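Local coordinates for YkuI protein (Bacillus subtilis, PDB 2BAS) that binds the second messenger cyclic di-GMP through its EAL domain and probably acts as a phosphodiesterase that cleaves it, at residues P40-I45 with L97-E102; V54-L59 with E262-R267; L117-H122 with Y160-Y165; I336-C339 with Q345-G348; P361-K366 with D395-E400. All coordinates share one frame; numbering follows the deposited sequence.

Contact 1 of 5, residues P40-I45 with L97-E102; sequences PYYQAI and LDRFLE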
# COMPACT_ATOMS: atom_id res chain seq x y z
N PRO A 40 25.34 -14.36 24.41
CA PRO A 40 24.63 -13.37 23.61
C PRO A 40 25.50 -12.19 23.19
O PRO A 40 26.36 -11.75 23.95
CB PRO A 40 23.52 -12.89 24.55
CG PRO A 40 24.10 -13.05 25.91
CD PRO A 40 25.06 -14.20 25.85
N TYR A 41 25.29 -11.70 21.97
CA TYR A 41 25.82 -10.42 21.55
C TYR A 41 24.65 -9.48 21.38
O TYR A 41 23.49 -9.90 21.47
CB TYR A 41 26.59 -10.56 20.24
CG TYR A 41 28.08 -10.53 20.40
CD1 TYR A 41 28.72 -11.21 21.44
CD2 TYR A 41 28.87 -9.82 19.49
CE1 TYR A 41 30.10 -11.18 21.57
CE2 TYR A 41 30.26 -9.79 19.61
CZ TYR A 41 30.86 -10.47 20.65
OH TYR A 41 32.23 -10.44 20.77
N TYR A 42 24.93 -8.20 21.13
CA TYR A 42 23.88 -7.19 21.00
C TYR A 42 24.14 -6.18 19.88
O TYR A 42 25.28 -5.84 19.59
CB TYR A 42 23.70 -6.43 22.33
CG TYR A 42 23.63 -7.31 23.57
CD1 TYR A 42 24.79 -7.67 24.26
CD2 TYR A 42 22.40 -7.76 24.06
CE1 TYR A 42 24.72 -8.48 25.41
CE2 TYR A 42 22.33 -8.56 25.20
CZ TYR A 42 23.49 -8.91 25.86
OH TYR A 42 23.42 -9.70 26.99
N GLN A 43 23.06 -5.71 19.26
CA GLN A 43 23.14 -4.65 18.27
C GLN A 43 22.11 -3.58 18.60
O GLN A 43 20.92 -3.88 18.71
CB GLN A 43 22.98 -5.18 16.85
CG GLN A 43 23.36 -4.15 15.76
CD GLN A 43 23.33 -4.73 14.36
OE1 GLN A 43 22.67 -5.73 14.08
NE2 GLN A 43 24.05 -4.08 13.46
N ALA A 44 22.56 -2.35 18.75
CA ALA A 44 21.69 -1.24 19.14
C ALA A 44 20.71 -0.86 18.06
O ALA A 44 20.99 -0.98 16.86
CB ALA A 44 22.52 -0.03 19.56
N ILE A 45 19.54 -0.41 18.50
CA ILE A 45 18.52 0.08 17.61
C ILE A 45 18.25 1.53 17.96
O ILE A 45 18.10 1.87 19.15
CB ILE A 45 17.26 -0.79 17.64
CG1 ILE A 45 17.59 -2.18 17.08
CG2 ILE A 45 16.15 -0.16 16.81
CD1 ILE A 45 16.76 -3.27 17.63
N LEU A 97 18.82 -11.68 29.24
CA LEU A 97 17.87 -11.03 30.14
C LEU A 97 18.55 -10.75 31.48
O LEU A 97 18.17 -9.81 32.18
CB LEU A 97 16.58 -11.83 30.30
CG LEU A 97 15.70 -12.09 29.07
CD1 LEU A 97 14.35 -12.66 29.47
CD2 LEU A 97 15.49 -10.85 28.21
N ASP A 98 19.55 -11.55 31.83
CA ASP A 98 20.38 -11.27 33.00
C ASP A 98 21.13 -9.95 32.80
O ASP A 98 21.13 -9.09 33.68
CB ASP A 98 21.34 -12.43 33.31
CG ASP A 98 20.65 -13.64 33.94
OD1 ASP A 98 19.40 -13.69 33.99
OD2 ASP A 98 21.35 -14.57 34.40
N ARG A 99 21.75 -9.78 31.63
CA ARG A 99 22.48 -8.54 31.32
C ARG A 99 21.55 -7.33 31.36
O ARG A 99 21.92 -6.30 31.93
CB ARG A 99 23.21 -8.66 29.98
CG ARG A 99 23.95 -7.40 29.52
CD ARG A 99 25.06 -6.98 30.47
NE ARG A 99 25.18 -5.52 30.53
CZ ARG A 99 26.14 -4.80 29.94
NH1 ARG A 99 27.10 -5.40 29.24
NH2 ARG A 99 26.15 -3.48 30.05
N PHE A 100 20.36 -7.46 30.76
CA PHE A 100 19.35 -6.40 30.79
C PHE A 100 18.93 -5.99 32.20
O PHE A 100 18.74 -4.79 32.47
CB PHE A 100 18.11 -6.79 29.97
CG PHE A 100 18.25 -6.55 28.48
CD1 PHE A 100 18.49 -7.61 27.62
CD2 PHE A 100 18.13 -5.27 27.95
CE1 PHE A 100 18.61 -7.40 26.23
CE2 PHE A 100 18.25 -5.05 26.58
CZ PHE A 100 18.50 -6.11 25.72
N LEU A 101 18.81 -6.96 33.11
CA LEU A 101 18.45 -6.69 34.51
C LEU A 101 19.40 -5.70 35.20
O LEU A 101 19.08 -5.17 36.27
CB LEU A 101 18.38 -7.98 35.33
CG LEU A 101 17.15 -8.90 35.39
CD1 LEU A 101 17.46 -10.08 36.30
CD2 LEU A 101 15.91 -8.18 35.88
N GLU A 102 20.56 -5.46 34.59
CA GLU A 102 21.56 -4.53 35.11
C GLU A 102 21.48 -3.15 34.45
O GLU A 102 21.78 -2.14 35.08
CB GLU A 102 22.98 -5.10 34.96
CG GLU A 102 23.19 -6.49 35.57
CD GLU A 102 22.89 -6.57 37.06
OE1 GLU A 102 23.38 -5.72 37.83
OE2 GLU A 102 22.17 -7.51 37.45
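Tyr42 reaches from its strand to the last part of the helix that carries Arg99 and Phe100, and its ring makes the contact. Its CB points toward the helix, and CG lies anti to the carbonyl carbon (chi1 -47°), which sends the ring out from the strand with its CE2 edge near Phe100 and its hydroxyl ahead. CE2 meets CE1 of Phe100 at 4.0 Å. The two rings form an offset edge-to-face pair in which the edge of Tyr42 is directed at the face of Phe100, with planes 85° apart and centroids 6.0 Å apart. Further out, CZ of Tyr42 lies 4.0 Å from CG of Arg99. At the tip, OH of Tyr42 comes up against CB of Arg99, so the hydroxyl here meets the aliphatic root of the arginine and not its charged end. The Arg99 chain bends at chi2 and chi3, which carries the guanidinium away from the phenol, toward Thr263 and Phe264, with its plane turned 68° from the ring. A tyrosine suits this place because it is long enough to reach from strand to helix and mostly apolar along its flanks. Around it, Ala96 of helix 82-100 and Tyr56 of strand 53-64 also touch Tyr42, while Phe100 packs on Val58 of that strand and Ile109 of strand 108-112. The contact thus joins helix 82-100 to strand 38-47 at the start of the EAL barrel.

Contact 2 of 5, residues V54-L59 with E262-R267; sequences VGYEVL and ETFLER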
# COMPACT_ATOMS: atom_id res chain seq x y z
N VAL A 54 17.21 2.75 21.75
CA VAL A 54 15.91 2.45 22.37
C VAL A 54 15.85 0.99 22.81
O VAL A 54 14.97 0.60 23.59
CB VAL A 54 14.75 2.76 21.40
CG1 VAL A 54 14.61 4.25 21.22
CG2 VAL A 54 14.97 2.08 20.05
N GLY A 55 16.79 0.19 22.31
CA GLY A 55 16.91 -1.21 22.65
C GLY A 55 18.05 -1.89 21.92
O GLY A 55 18.87 -1.23 21.28
N TYR A 56 18.11 -3.21 22.04
CA TYR A 56 19.14 -4.01 21.40
C TYR A 56 18.54 -5.32 20.92
O TYR A 56 17.80 -5.97 21.66
CB TYR A 56 20.24 -4.36 22.41
CG TYR A 56 21.03 -3.21 22.98
CD1 TYR A 56 20.60 -2.53 24.12
CD2 TYR A 56 22.24 -2.81 22.39
CE1 TYR A 56 21.33 -1.47 24.66
CE2 TYR A 56 22.98 -1.75 22.92
CZ TYR A 56 22.53 -1.09 24.06
OH TYR A 56 23.26 -0.06 24.59
N GLU A 57 18.85 -5.71 19.69
CA GLU A 57 18.48 -7.04 19.24
C GLU A 57 19.45 -7.99 19.94
O GLU A 57 20.64 -7.67 20.08
CB GLU A 57 18.58 -7.18 17.72
CG GLU A 57 17.92 -8.44 17.19
CD GLU A 57 18.13 -8.67 15.69
OE1 GLU A 57 19.08 -8.11 15.11
OE2 GLU A 57 17.33 -9.42 15.08
N VAL A 58 18.92 -9.13 20.40
CA VAL A 58 19.72 -10.15 21.07
C VAL A 58 20.22 -11.17 20.04
O VAL A 58 19.41 -11.85 19.40
CB VAL A 58 18.91 -10.84 22.20
CG1 VAL A 58 19.64 -12.08 22.73
CG2 VAL A 58 18.65 -9.87 23.34
N LEU A 59 21.54 -11.26 19.88
CA LEU A 59 22.15 -12.12 18.86
C LEU A 59 22.91 -13.31 19.47
O LEU A 59 23.51 -13.17 20.52
CB LEU A 59 23.07 -11.28 17.96
CG LEU A 59 22.44 -10.05 17.27
CD1 LEU A 59 23.47 -9.20 16.55
CD2 LEU A 59 21.33 -10.43 16.30
N GLU A 262 29.43 -7.15 22.40
CA GLU A 262 29.05 -7.89 23.59
C GLU A 262 28.63 -6.99 24.74
O GLU A 262 28.18 -7.48 25.79
CB GLU A 262 30.20 -8.80 24.03
CG GLU A 262 31.54 -8.09 24.33
CD GLU A 262 32.43 -7.88 23.10
OE1 GLU A 262 31.94 -7.44 22.03
OE2 GLU A 262 33.66 -8.14 23.23
N THR A 263 28.75 -5.67 24.55
CA THR A 263 28.47 -4.72 25.63
C THR A 263 27.53 -3.60 25.22
O THR A 263 27.58 -3.11 24.09
CB THR A 263 29.77 -4.09 26.19
OG1 THR A 263 30.84 -5.05 26.16
CG2 THR A 263 29.57 -3.61 27.63
N PHE A 264 26.67 -3.19 26.15
CA PHE A 264 25.80 -2.05 25.93
C PHE A 264 26.62 -0.78 25.80
O PHE A 264 27.67 -0.63 26.41
CB PHE A 264 24.76 -1.92 27.05
CG PHE A 264 23.77 -3.05 27.09
CD1 PHE A 264 23.19 -3.44 28.29
CD2 PHE A 264 23.42 -3.75 25.94
CE1 PHE A 264 22.27 -4.48 28.35
CE2 PHE A 264 22.51 -4.80 25.99
CZ PHE A 264 21.94 -5.16 27.20
N LEU A 265 26.11 0.13 24.97
CA LEU A 265 26.77 1.38 24.66
C LEU A 265 26.17 2.49 25.48
O LEU A 265 25.15 2.30 26.14
CB LEU A 265 26.56 1.70 23.17
CG LEU A 265 26.92 0.63 22.14
CD1 LEU A 265 26.41 1.03 20.79
CD2 LEU A 265 28.43 0.40 22.10
N GLU A 266 26.80 3.66 25.45
CA GLU A 266 26.21 4.87 26.02
C GLU A 266 24.95 5.15 25.21
O GLU A 266 24.93 5.00 23.99
CB GLU A 266 27.19 6.04 25.92
CG GLU A 266 28.49 5.87 26.72
CD GLU A 266 29.34 4.68 26.26
OE1 GLU A 266 29.22 4.29 25.05
OE2 GLU A 266 30.11 4.12 27.11
N ARG A 267 23.88 5.55 25.89
CA ARG A 267 22.60 5.74 25.21
C ARG A 267 22.58 6.89 24.20
O ARG A 267 21.74 6.91 23.29
CB ARG A 267 21.45 5.78 26.21
CG ARG A 267 21.22 4.40 26.81
CD ARG A 267 19.85 4.21 27.40
NE ARG A 267 18.80 4.37 26.40
CZ ARG A 267 17.52 4.14 26.64
NH1 ARG A 267 17.14 3.73 27.84
NH2 ARG A 267 16.61 4.33 25.68
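Tyr56 and Phe264 lie ring against ring in an offset stack, their planes 28° apart and their centroids separated by 4.3 Å. Tyr56 holds CG anti to its carbonyl carbon (chi1 -64°), which sends the ring toward the loop. The overlap is uneven: CD2 of Phe264 sits over the centre of the tyrosine ring, 3.3 Å from Tyr56 CE1, while CE2 of Phe264 drifts back toward CD1 and CG of Tyr56. The two side chains cross at a slant. The offset brings Tyr56 OH past the phenylalanine ring to the CB root of Phe264, where the next amide of the loop is met: Leu265 N donates to Tyr56 OH at 2.9 Å with an N-H...O angle of 151°. A phenylalanine in place of Tyr56 could keep the stack but would probably leave the Leu265 amide without this acceptor and the loop less firmly placed. At the other end Arg267 lays NH2 3.9 Å from CA of Val54; its guanidinium is held by Asp106 through a salt bridge and by the carbonyl of Val53. Strand 53-64 runs between strand 38-47 and strand 108-112 in the barrel sheet. The loop between strand 249-252 and helix 271-311 passes over its Tyr56 side, and Phe264 completes an aromatic cluster there, edge-to-face with Tyr42 of strand 38-47 and against the ring of Phe100 of helix 82-100.

Contact 3 of 5, residues L117-H122 with Y160-Y165; sequences LLMLDH and YHMLAY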
# COMPACT_ATOMS: atom_id res chain seq x y z
N LEU A 117 9.58 -23.37 16.06
CA LEU A 117 10.06 -23.76 17.39
C LEU A 117 9.11 -23.29 18.47
O LEU A 117 8.82 -24.01 19.43
CB LEU A 117 11.46 -23.22 17.69
CG LEU A 117 12.63 -23.66 16.81
CD1 LEU A 117 13.92 -23.05 17.33
CD2 LEU A 117 12.75 -25.18 16.75
N LEU A 118 8.61 -22.07 18.28
CA LEU A 118 7.70 -21.44 19.21
C LEU A 118 6.37 -22.20 19.30
O LEU A 118 5.84 -22.43 20.38
CB LEU A 118 7.48 -19.99 18.77
CG LEU A 118 6.99 -18.96 19.79
CD1 LEU A 118 7.97 -18.80 20.93
CD2 LEU A 118 6.78 -17.63 19.09
N MSE A 119 5.87 -22.62 18.14
CA MSE A 119 4.54 -23.22 18.06
C MSE A 119 4.49 -24.71 18.44
O MSE A 119 3.42 -25.31 18.43
CB MSE A 119 3.97 -23.01 16.65
CG MSE A 119 2.45 -22.96 16.61
SE MSE A 119 1.73 -21.42 17.60
CE MSE A 119 -0.07 -22.04 17.84
N LEU A 120 5.64 -25.29 18.79
CA LEU A 120 5.69 -26.70 19.24
C LEU A 120 4.89 -26.97 20.53
O LEU A 120 4.50 -28.12 20.79
CB LEU A 120 7.13 -27.18 19.41
CG LEU A 120 7.98 -27.45 18.16
CD1 LEU A 120 9.43 -27.67 18.56
CD2 LEU A 120 7.45 -28.64 17.37
N ASP A 121 4.67 -25.92 21.33
CA ASP A 121 3.90 -26.01 22.57
C ASP A 121 2.99 -24.80 22.75
O ASP A 121 2.63 -24.46 23.88
CB ASP A 121 4.83 -26.19 23.79
CG ASP A 121 5.61 -24.91 24.15
OD1 ASP A 121 6.05 -24.82 25.31
OD2 ASP A 121 5.78 -24.01 23.30
N HIS A 122 2.64 -24.16 21.63
CA HIS A 122 1.75 -22.99 21.59
C HIS A 122 2.30 -21.81 22.40
O HIS A 122 1.54 -21.09 23.06
CB HIS A 122 0.33 -23.33 22.08
CG HIS A 122 -0.35 -24.39 21.29
ND1 HIS A 122 -1.28 -24.11 20.30
CD2 HIS A 122 -0.26 -25.75 21.34
CE1 HIS A 122 -1.72 -25.24 19.78
NE2 HIS A 122 -1.12 -26.25 20.39
N TYR A 160 -1.39 -16.78 14.73
CA TYR A 160 -1.96 -15.47 15.02
C TYR A 160 -2.80 -15.52 16.28
O TYR A 160 -2.96 -14.51 16.98
CB TYR A 160 -2.80 -14.99 13.82
CG TYR A 160 -1.98 -14.52 12.63
CD1 TYR A 160 -2.57 -13.76 11.61
CD2 TYR A 160 -0.61 -14.81 12.52
CE1 TYR A 160 -1.82 -13.32 10.51
CE2 TYR A 160 0.14 -14.37 11.43
CZ TYR A 160 -0.47 -13.63 10.43
OH TYR A 160 0.28 -13.20 9.37
N HIS A 161 -3.32 -16.71 16.57
CA HIS A 161 -4.07 -16.98 17.79
C HIS A 161 -3.16 -16.79 19.01
O HIS A 161 -3.48 -15.98 19.88
CB HIS A 161 -4.70 -18.37 17.73
CG HIS A 161 -5.42 -18.79 18.98
ND1 HIS A 161 -6.71 -18.41 19.25
CD2 HIS A 161 -5.02 -19.57 20.01
CE1 HIS A 161 -7.08 -18.93 20.41
NE2 HIS A 161 -6.08 -19.64 20.89
N MSE A 162 -2.04 -17.51 19.07
CA MSE A 162 -1.12 -17.37 20.20
C MSE A 162 -0.41 -16.02 20.22
O MSE A 162 0.02 -15.57 21.28
CB MSE A 162 -0.09 -18.51 20.31
CG MSE A 162 0.95 -18.54 19.22
SE MSE A 162 2.75 -18.89 19.90
CE MSE A 162 3.23 -17.05 20.33
N LEU A 163 -0.29 -15.39 19.06
CA LEU A 163 0.30 -14.06 18.99
C LEU A 163 -0.66 -13.02 19.57
O LEU A 163 -0.23 -12.10 20.27
CB LEU A 163 0.72 -13.69 17.57
CG LEU A 163 2.06 -14.32 17.14
CD1 LEU A 163 2.33 -14.04 15.68
CD2 LEU A 163 3.22 -13.85 18.00
N ALA A 164 -1.95 -13.19 19.32
CA ALA A 164 -2.95 -12.30 19.90
C ALA A 164 -2.95 -12.47 21.42
O ALA A 164 -3.12 -11.49 22.15
CB ALA A 164 -4.34 -12.56 19.32
N TYR A 165 -2.74 -13.71 21.88
CA TYR A 165 -2.71 -14.04 23.30
C TYR A 165 -1.51 -13.40 24.00
O TYR A 165 -1.65 -12.80 25.07
CB TYR A 165 -2.69 -15.56 23.49
CG TYR A 165 -2.56 -16.02 24.92
CD1 TYR A 165 -3.66 -15.98 25.79
CD2 TYR A 165 -1.35 -16.53 25.41
CE1 TYR A 165 -3.55 -16.42 27.11
CE2 TYR A 165 -1.23 -16.97 26.73
CZ TYR A 165 -2.34 -16.91 27.57
OH TYR A 165 -2.23 -17.34 28.87
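His122 presents a flat group to Met162, but it is the backbone carbonyl and not the imidazole that does so: His122 C lies 3.9 Å from Met162 SE, and the imidazole stands aside. Neither ring faces nor ring edges carry the contact; flexible chains do. Met162, modelled as selenomethionine like Met119, comes off helix 156-167 with CG between its backbone N and carbonyl carbon (chi1 69°) and bends again further out, so that its selenium is set among the residues of 117-122. Its CG meets SE of Met119 at 3.4 Å, and the Met119 and Met162 chains slide past each other in opposite directions. Beyond the selenium, CE of Met162 turns to CD2 of Leu118, 3.8 Å away. Leu118 in turn rests on Leu145 and Ile147 of strand 143-147, which Leu163 touches from the other helix, so both segments lie against one barrel strand. The chemistry is essentially apolar packing. The selenium is a labelling substitution, and the native methionines would carry sulfur here; their long, unbranched chains can follow an irregular surface between a helix and a turn. The join rests on van der Waals packing, partly buried, with no polar bond passing between the two segments.

Contact 4 of 5, residues I336-C339 with Q345-G348; sequences IYMC and QLTG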
# COMPACT_ATOMS: atom_id res chain seq x y z
N ILE A 336 -5.48 15.91 -23.19
CA ILE A 336 -6.30 16.97 -22.57
C ILE A 336 -7.79 16.63 -22.69
O ILE A 336 -8.24 16.18 -23.75
CB ILE A 336 -6.00 18.36 -23.18
CG1 ILE A 336 -4.50 18.64 -23.14
CG2 ILE A 336 -6.77 19.48 -22.45
CD1 ILE A 336 -4.07 19.97 -23.73
N TYR A 337 -8.55 16.85 -21.60
CA TYR A 337 -10.00 16.63 -21.54
C TYR A 337 -10.62 17.40 -20.36
O TYR A 337 -9.90 17.82 -19.45
CB TYR A 337 -10.33 15.13 -21.43
CG TYR A 337 -9.82 14.45 -20.17
CD1 TYR A 337 -10.66 14.22 -19.07
CD2 TYR A 337 -8.50 14.06 -20.07
CE1 TYR A 337 -10.16 13.60 -17.91
CE2 TYR A 337 -8.00 13.47 -18.93
CZ TYR A 337 -8.82 13.23 -17.86
OH TYR A 337 -8.26 12.62 -16.75
N MSE A 338 -11.95 17.56 -20.37
CA MSE A 338 -12.71 18.27 -19.33
C MSE A 338 -13.82 17.43 -18.69
O MSE A 338 -14.46 16.64 -19.38
CB MSE A 338 -13.37 19.53 -19.91
CG MSE A 338 -12.48 20.76 -20.00
SE MSE A 338 -13.21 22.12 -21.24
CE MSE A 338 -15.06 22.42 -20.47
N CYS A 339 -14.07 17.65 -17.40
CA CYS A 339 -15.12 16.94 -16.65
C CYS A 339 -15.93 17.89 -15.78
O CYS A 339 -15.44 18.97 -15.43
CB CYS A 339 -14.50 15.89 -15.72
SG CYS A 339 -13.48 14.61 -16.47
N GLN A 345 -17.12 13.23 -18.05
CA GLN A 345 -16.32 13.88 -19.06
C GLN A 345 -17.22 14.69 -20.01
O GLN A 345 -18.12 14.13 -20.62
CB GLN A 345 -15.49 12.84 -19.81
CG GLN A 345 -14.33 13.44 -20.55
CD GLN A 345 -13.25 12.44 -20.90
OE1 GLN A 345 -12.91 11.56 -20.10
NE2 GLN A 345 -12.67 12.59 -22.07
N LEU A 346 -16.97 16.00 -20.10
CA LEU A 346 -17.78 16.92 -20.93
C LEU A 346 -17.34 16.99 -22.40
O LEU A 346 -18.05 17.55 -23.24
CB LEU A 346 -17.74 18.34 -20.34
CG LEU A 346 -18.33 18.65 -18.96
CD1 LEU A 346 -17.84 20.01 -18.40
CD2 LEU A 346 -19.85 18.58 -18.96
N THR A 347 -16.18 16.42 -22.70
CA THR A 347 -15.57 16.48 -24.03
C THR A 347 -15.02 15.12 -24.42
O THR A 347 -14.83 14.26 -23.57
CB THR A 347 -14.32 17.39 -24.03
OG1 THR A 347 -13.38 16.89 -23.05
CG2 THR A 347 -14.66 18.83 -23.72
N GLY A 348 -14.72 14.92 -25.71
CA GLY A 348 -13.90 13.79 -26.10
C GLY A 348 -12.49 14.08 -25.59
O GLY A 348 -12.29 15.05 -24.86
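Backbones meet at a single bridge, Cys339 with Gln345, beside which Leu346 N donates to Met338 O at 2.7 Å. One residue further on, a side chain takes over from the backbone. Thr347 OG1 accepts from Met338 N at 3.1 Å along a fairly straight N-H (162°) and donates its own hydrogen to Gly348 O, in that carbonyl's plane, so a buried amide is satisfied by a hydroxyl whose position is itself fixed. OG1 lies between the backbone N and the carbonyl carbon of Thr347 (chi1 58°), and CG2 is left to pack near CB of Met338. Gln345 passes alongside Tyr337, crossing it at about a right angle. Its NE2 lies 3.5 Å from CB of Tyr337 and its OE1 3.6 Å from CD1 of Tyr337, with the amide plane turned 31° from the ring. The amide is tied at both ends, NE2 donating to Thr347 O and OE1 accepting from Trp368 NE1. A leucine in place of Gln345 would probably leave the Trp368 indole N-H and the Thr347 carbonyl without these mates. On the other flank Leu346 CD1 reaches CE of Met338, 4.2 Å away. The segments belong to the loop connecting antiparallel strands 335-340 and 349-353 and to the first of these strands, neighbours in a six-stranded antiparallel sheet whose arrangement is consistent with a PAS-like sensor domain.

Contact 5 of 5, residues P361-K366 with D395-E400; sequences PEYAEK and DLETGE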
# COMPACT_ATOMS: atom_id res chain seq x y z
N PRO A 361 -13.62 11.30 -29.81
CA PRO A 361 -14.96 11.63 -29.32
C PRO A 361 -15.56 10.60 -28.37
O PRO A 361 -16.34 10.96 -27.48
CB PRO A 361 -15.81 11.70 -30.60
CG PRO A 361 -15.04 10.88 -31.60
CD PRO A 361 -13.61 11.18 -31.28
N GLU A 362 -15.21 9.32 -28.56
CA GLU A 362 -15.77 8.22 -27.76
C GLU A 362 -15.59 8.38 -26.24
O GLU A 362 -16.35 7.82 -25.46
CB GLU A 362 -15.23 6.86 -28.24
CG GLU A 362 -13.72 6.61 -28.02
CD GLU A 362 -12.81 7.12 -29.15
OE1 GLU A 362 -13.20 8.04 -29.90
OE2 GLU A 362 -11.68 6.59 -29.28
N TYR A 363 -14.59 9.16 -25.83
CA TYR A 363 -14.33 9.37 -24.41
C TYR A 363 -15.34 10.25 -23.70
O TYR A 363 -15.30 10.38 -22.48
CB TYR A 363 -12.93 9.94 -24.20
CG TYR A 363 -11.85 8.91 -24.38
CD1 TYR A 363 -11.29 8.68 -25.63
CD2 TYR A 363 -11.38 8.16 -23.30
CE1 TYR A 363 -10.30 7.74 -25.81
CE2 TYR A 363 -10.39 7.20 -23.47
CZ TYR A 363 -9.86 7.01 -24.73
OH TYR A 363 -8.87 6.08 -24.93
N ALA A 364 -16.25 10.86 -24.47
CA ALA A 364 -17.28 11.69 -23.87
C ALA A 364 -18.32 10.83 -23.16
O ALA A 364 -18.73 9.78 -23.66
CB ALA A 364 -17.95 12.57 -24.93
N GLU A 365 -18.74 11.28 -21.98
CA GLU A 365 -19.75 10.58 -21.18
C GLU A 365 -19.18 9.48 -20.26
O GLU A 365 -19.91 8.93 -19.44
CB GLU A 365 -20.88 10.03 -22.06
CG GLU A 365 -21.82 11.10 -22.64
CD GLU A 365 -22.74 10.54 -23.72
OE1 GLU A 365 -22.32 9.60 -24.43
OE2 GLU A 365 -23.87 11.04 -23.86
N LYS A 366 -17.89 9.17 -20.40
CA LYS A 366 -17.21 8.28 -19.46
C LYS A 366 -17.13 8.97 -18.10
O LYS A 366 -17.11 10.20 -18.03
CB LYS A 366 -15.78 7.96 -19.94
CG LYS A 366 -15.65 6.87 -21.00
CD LYS A 366 -14.17 6.80 -21.40
CE LYS A 366 -13.91 5.92 -22.63
NZ LYS A 366 -14.01 4.47 -22.32
N ASP A 395 0.57 5.92 -16.53
CA ASP A 395 -0.57 6.08 -17.45
C ASP A 395 -1.03 4.72 -17.98
O ASP A 395 -0.23 3.98 -18.55
CB ASP A 395 -0.19 6.97 -18.63
CG ASP A 395 -1.34 7.19 -19.59
OD1 ASP A 395 -1.34 6.53 -20.64
OD2 ASP A 395 -2.26 7.99 -19.30
N LEU A 396 -2.31 4.40 -17.79
CA LEU A 396 -2.81 3.07 -18.17
C LEU A 396 -2.74 2.73 -19.66
O LEU A 396 -2.52 1.57 -20.01
CB LEU A 396 -4.22 2.81 -17.64
CG LEU A 396 -4.30 2.05 -16.31
CD1 LEU A 396 -5.76 1.76 -15.96
CD2 LEU A 396 -3.50 0.75 -16.34
N GLU A 397 -2.89 3.74 -20.51
CA GLU A 397 -2.84 3.52 -21.95
C GLU A 397 -1.41 3.46 -22.47
O GLU A 397 -1.03 2.48 -23.10
CB GLU A 397 -3.67 4.56 -22.71
CG GLU A 397 -5.17 4.46 -22.42
CD GLU A 397 -6.01 5.59 -23.04
OE1 GLU A 397 -5.44 6.55 -23.60
OE2 GLU A 397 -7.26 5.49 -22.96
N THR A 398 -0.62 4.50 -22.21
CA THR A 398 0.73 4.60 -22.79
C THR A 398 1.77 3.72 -22.10
O THR A 398 2.68 3.20 -22.76
CB THR A 398 1.23 6.06 -22.91
OG1 THR A 398 1.50 6.60 -21.61
CG2 THR A 398 0.21 6.93 -23.62
N GLY A 399 1.63 3.54 -20.79
CA GLY A 399 2.53 2.69 -20.02
C GLY A 399 3.79 3.39 -19.53
O GLY A 399 4.84 2.76 -19.36
N GLU A 400 3.70 4.70 -19.32
CA GLU A 400 4.84 5.44 -18.79
C GLU A 400 4.43 6.29 -17.61
O GLU A 400 3.26 6.61 -17.45
CB GLU A 400 5.52 6.29 -19.88
CG GLU A 400 4.62 7.30 -20.56
CD GLU A 400 5.37 8.24 -21.52
OE1 GLU A 400 5.05 9.45 -21.52
OE2 GLU A 400 6.27 7.77 -22.27
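Tyr363 and Glu397 both carry CG anti to the carbonyl carbon, and the glutamate chain, with chi1 -65°, runs extended beyond it; these torsions point the two side chains at each other from backbones whose nearest CA atoms, those of Tyr363 and Glu397, are 13.1 Å apart. The phenol hydroxyl meets one carboxylate oxygen: Tyr363 OH donates to Glu397 OE2 at 2.6 Å. The proton arrives on the syn side of that oxygen, though 34° out of the carboxylate plane, while OE2 itself lies at the edge of the phenol ring, near its plane. The other oxygen, OE1, pairs with Arg335, which also binds OD2 of Asp395. Asp395 shapes the loop under Glu397 as an Asx motif: Thr398 N donates to Asp395 OD1 at 2.7 Å, nearly along its C-O axis, and Thr398 OG1 adds a second bond to the same OD1, from above the carboxylate plane. Tyrosine fits because a phenol is long enough to reach the carboxylate from a remote backbone, linking the loop after strand 356-360 to the connection between strands 388-394 and 401-409. The chemistry suggests a glutamate whose two oxygens are divided between a neutral donor (OE2) and an arginine (OE1); Arg335, and exposure to solvent, would both probably favour the ionised form.

How the contacts relate
Contacts 1 and 2 share one neighbourhood, centres 5 Å apart: strands 38-47 and 53-64 are adjacent in the barrel sheet, joined by probable backbone hydrogen bonds such as that from Val54 N to Ile45 O, and Arg99 touches Phe264. Glu57 to Leu59, in contact 2, probably correspond to the EAL signature, whose glutamate in relatives helps hold catalytic metal. Contact 3 sits in the same EAL barrel, about 24 Å from contact 1 between centres. Contacts 4 and 5 belong to the C-terminal domain, about 50 to 64 Å from the others between centres; they adjoin each other, centres 11 Å apart, where Gln345 makes probable backbone hydrogen bonds with Glu365 and Lys366. Lys366 in turn salt-bridges Glu49 and Glu50 of the second subunit.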